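Local coordinates for water stress and hypersensitive response domain-containing protein (Archaeoglobus fulgidus DSM 4304, PDB 3BUT) that is of unknown function but, as a beta-rich member of the LEA_2 (water stress and hypersensitive response) family, may bind lipid, at residues R81-W84 with V85-I88. The protein carries 4 engineered substitutions. Residues are numbered along the deposited sequence; the frame is centred on the assembly and turned at random.
Sequences REWW and VTHI
Two bonds grip the carbonyl of Trp-83 from one turn further along the helix. Thr-86 OG1 donates to Trp-83 O at 2.6 Å, in the carbonyl plane and on a lone pair. With chi1 at 71°, Thr-86 tucks its hydroxyl between its own backbone N and carbonyl carbon, within range of that oxygen. Trp-83 O also accepts from His-87 N at 3.0 Å, nearly in line with the C=O. A weak bond from Ile-88 N to Trp-84 O, long but nearly straight, continues the helical pattern. Asn-46 ND2 is a further partner of the threonine hydroxyl.

The aromatic groups then gather round His-87. His-87 CB lies 3.7 Å from Trp-83 CZ2, above the indole plane but displaced toward its rim, and the two side chains run alongside each other with their ring planes inclined at 47°. Trp-84 crosses the imidazole obliquely, CZ3 of Trp-84 coming to 3.5 Å from His-87 CD2, the planes nearly parallel but slid so far that they barely overlap. Over one face of the Trp-84 six-membered ring, Ile-88 CG2 makes a CH-pi contact, 4.1 Å from the centroid.

Thr-94 OG1 bonds both Trp-83 NE1 and His-87 ND1. Thr-124 OG1 bonds His-87 NE2; with both ring nitrogens held, the rotation of the imidazole is fixed. This i to i+3 and i+4 aromatic cluster belongs to helix 83-89, which with helix 77-80 lies in the connection from strand 66-76 to strand 93-105, at one end of the beta fold.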
ATOM      1  N   ARG A  81      -0.759  -1.120   8.243  1.00 23.70           N
ATOM      2  CA  ARG A  81      -1.180  -2.477   7.871  1.00 22.96           C
ATOM      3  C   ARG A  81      -2.634  -2.787   8.237  1.00 10.84           C
ATOM      4  O   ARG A  81      -3.208  -3.764   7.740  1.00 17.75           O
ATOM      5  CB  ARG A  81      -0.264  -3.536   8.490  1.00 21.58           C
ATOM      6  CG  ARG A  81       1.125  -3.634   7.872  1.00 30.66           C
ATOM      7  CD  ARG A  81       1.968  -4.732   8.531  1.00 43.50           C
ATOM      8  NE  ARG A  81       2.163  -4.533   9.971  1.00 57.02           N
ATOM      9  CZ  ARG A  81       1.584  -5.262  10.926  1.00 49.16           C
ATOM     10  NH1 ARG A  81       0.760  -6.255  10.615  1.00 46.27           N
ATOM     11  NH2 ARG A  81       1.830  -4.994  12.201  1.00 47.86           N
ATOM     12  N   GLU A  82      -3.225  -1.984   9.116  1.00 20.52           N
ATOM     13  CA  GLU A  82      -4.636  -2.170   9.432  1.00 27.76           C
ATOM     14  C   GLU A  82      -5.522  -1.231   8.623  1.00 14.90           C
ATOM     15  O   GLU A  82      -6.743  -1.333   8.667  1.00 25.28           O
ATOM     16  CB  GLU A  82      -4.915  -2.103  10.939  1.00 36.23           C
ATOM     17  CG  GLU A  82      -4.468  -0.840  11.646  1.00 39.98           C
ATOM     18  CD  GLU A  82      -4.837  -0.842  13.118  1.00 39.23           C
ATOM     19  OE1 GLU A  82      -4.618  -1.875  13.790  1.00 37.42           O
ATOM     20  OE2 GLU A  82      -5.341   0.195  13.604  1.00 37.08           O
ATOM     21  N   TRP A  83      -4.894  -0.335   7.867  1.00 27.78           N
ATOM     22  CA  TRP A  83      -5.614   0.499   6.908  1.00 28.35           C
ATOM     23  C   TRP A  83      -5.971  -0.342   5.694  1.00 24.66           C
ATOM     24  O   TRP A  83      -7.066  -0.224   5.150  1.00 30.11           O
ATOM     25  CB  TRP A  83      -4.788   1.726   6.480  1.00 33.41           C
ATOM     26  CG  TRP A  83      -5.095   2.168   5.065  1.00 34.17           C
ATOM     27  CD1 TRP A  83      -6.193   2.856   4.645  1.00 23.15           C
ATOM     28  CD2 TRP A  83      -4.319   1.897   3.888  1.00 33.59           C
ATOM     29  NE1 TRP A  83      -6.141   3.048   3.289  1.00 17.80           N
ATOM     30  CE2 TRP A  83      -5.005   2.468   2.797  1.00 26.67           C
ATOM     31  CE3 TRP A  83      -3.109   1.230   3.653  1.00 35.24           C
ATOM     32  CZ2 TRP A  83      -4.526   2.398   1.489  1.00 21.07           C
ATOM     33  CZ3 TRP A  83      -2.629   1.163   2.354  1.00 32.72           C
ATOM     34  CH2 TRP A  83      -3.337   1.748   1.288  1.00 31.88           C
ATOM     35  N   TRP A  84      -5.033  -1.188   5.279  1.00 29.56           N
ATOM     36  CA  TRP A  84      -5.179  -1.983   4.069  1.00 22.08           C
ATOM     37  C   TRP A  84      -6.499  -2.751   3.993  1.00 25.36           C
ATOM     38  O   TRP A  84      -7.135  -2.793   2.936  1.00 21.37           O
ATOM     39  CB  TRP A  84      -3.977  -2.915   3.874  1.00 28.58           C
ATOM     40  CG  TRP A  84      -4.113  -3.758   2.649  1.00 31.00           C
ATOM     41  CD1 TRP A  84      -4.289  -5.106   2.604  1.00 28.33           C
ATOM     42  CD2 TRP A  84      -4.138  -3.302   1.287  1.00 40.38           C
ATOM     43  NE1 TRP A  84      -4.403  -5.525   1.299  1.00 52.54           N
ATOM     44  CE2 TRP A  84      -4.315  -4.437   0.472  1.00 39.72           C
ATOM     45  CE3 TRP A  84      -4.015  -2.044   0.676  1.00 37.85           C
ATOM     46  CZ2 TRP A  84      -4.372  -4.356  -0.922  1.00 41.49           C
ATOM     47  CZ3 TRP A  84      -4.074  -1.964  -0.707  1.00 30.80           C
ATOM     48  CH2 TRP A  84      -4.253  -3.112  -1.488  1.00 28.41           C
ATOM     49  N   VAL A  85      -6.913  -3.323   5.124  1.00 28.97           N
ATOM     50  CA  VAL A  85      -8.216  -3.976   5.266  1.00 28.34           C
ATOM     51  C   VAL A  85      -9.354  -3.068   4.792  1.00 21.89           C
ATOM     52  O   VAL A  85     -10.190  -3.484   3.988  1.00 20.37           O
ATOM     53  CB  VAL A  85      -8.484  -4.377   6.745  1.00 30.85           C
ATOM     54  CG1 VAL A  85      -9.781  -5.176   6.873  1.00 33.15           C
ATOM     55  CG2 VAL A  85      -7.309  -5.168   7.318  1.00 37.15           C
ATOM     56  N   THR A  86      -9.346  -1.829   5.280  1.00 20.52           N
ATOM     57  CA  THR A  86     -10.404  -0.850   5.020  1.00 22.92           C
ATOM     58  C   THR A  86     -10.401  -0.364   3.578  1.00 16.92           C
ATOM     59  O   THR A  86     -11.458  -0.051   3.023  1.00 18.32           O
ATOM     60  CB  THR A  86     -10.302   0.380   5.963  1.00 25.01           C
ATOM     61  OG1 THR A  86      -9.170   1.183   5.607  1.00 19.11           O
ATOM     62  CG2 THR A  86     -10.153  -0.042   7.400  1.00 14.78           C
ATOM     63  N   HIS A  87      -9.209  -0.292   2.989  1.00 24.20           N
ATOM     64  CA  HIS A  87      -9.046   0.163   1.615  1.00 20.67           C
ATOM     65  C   HIS A  87      -9.788  -0.756   0.664  1.00 19.51           C
ATOM     66  O   HIS A  87     -10.669  -0.308  -0.056  1.00 27.77           O
ATOM     67  CB  HIS A  87      -7.569   0.265   1.224  1.00 14.38           C
ATOM     68  CG  HIS A  87      -7.353   0.648  -0.207  1.00 10.63           C
ATOM     69  ND1 HIS A  87      -7.543   1.933  -0.670  1.00 17.09           N
ATOM     70  CD2 HIS A  87      -6.970  -0.083  -1.279  1.00 25.63           C
ATOM     71  CE1 HIS A  87      -7.277   1.978  -1.962  1.00 15.50           C
ATOM     72  NE2 HIS A  87      -6.928   0.766  -2.357  1.00 17.35           N
ATOM     73  N   ILE A  88      -9.456  -2.042   0.689  1.00 29.49           N
ATOM     74  CA  ILE A  88     -10.132  -3.010  -0.172  1.00 24.74           C
ATOM     75  C   ILE A  88     -11.598  -3.213   0.211  1.00 28.68           C
ATOM     76  O   ILE A  88     -12.436  -3.375  -0.671  1.00 30.48           O
ATOM     77  CB  ILE A  88      -9.392  -4.358  -0.263  1.00 34.95           C
ATOM     78  CG1 ILE A  88      -9.138  -4.936   1.122  1.00 26.76           C
ATOM     79  CG2 ILE A  88      -8.078  -4.205  -1.040  1.00 22.39           C
ATOM     80  CD1 ILE A  88      -9.074  -6.395   1.105  1.00 29.82           C
TER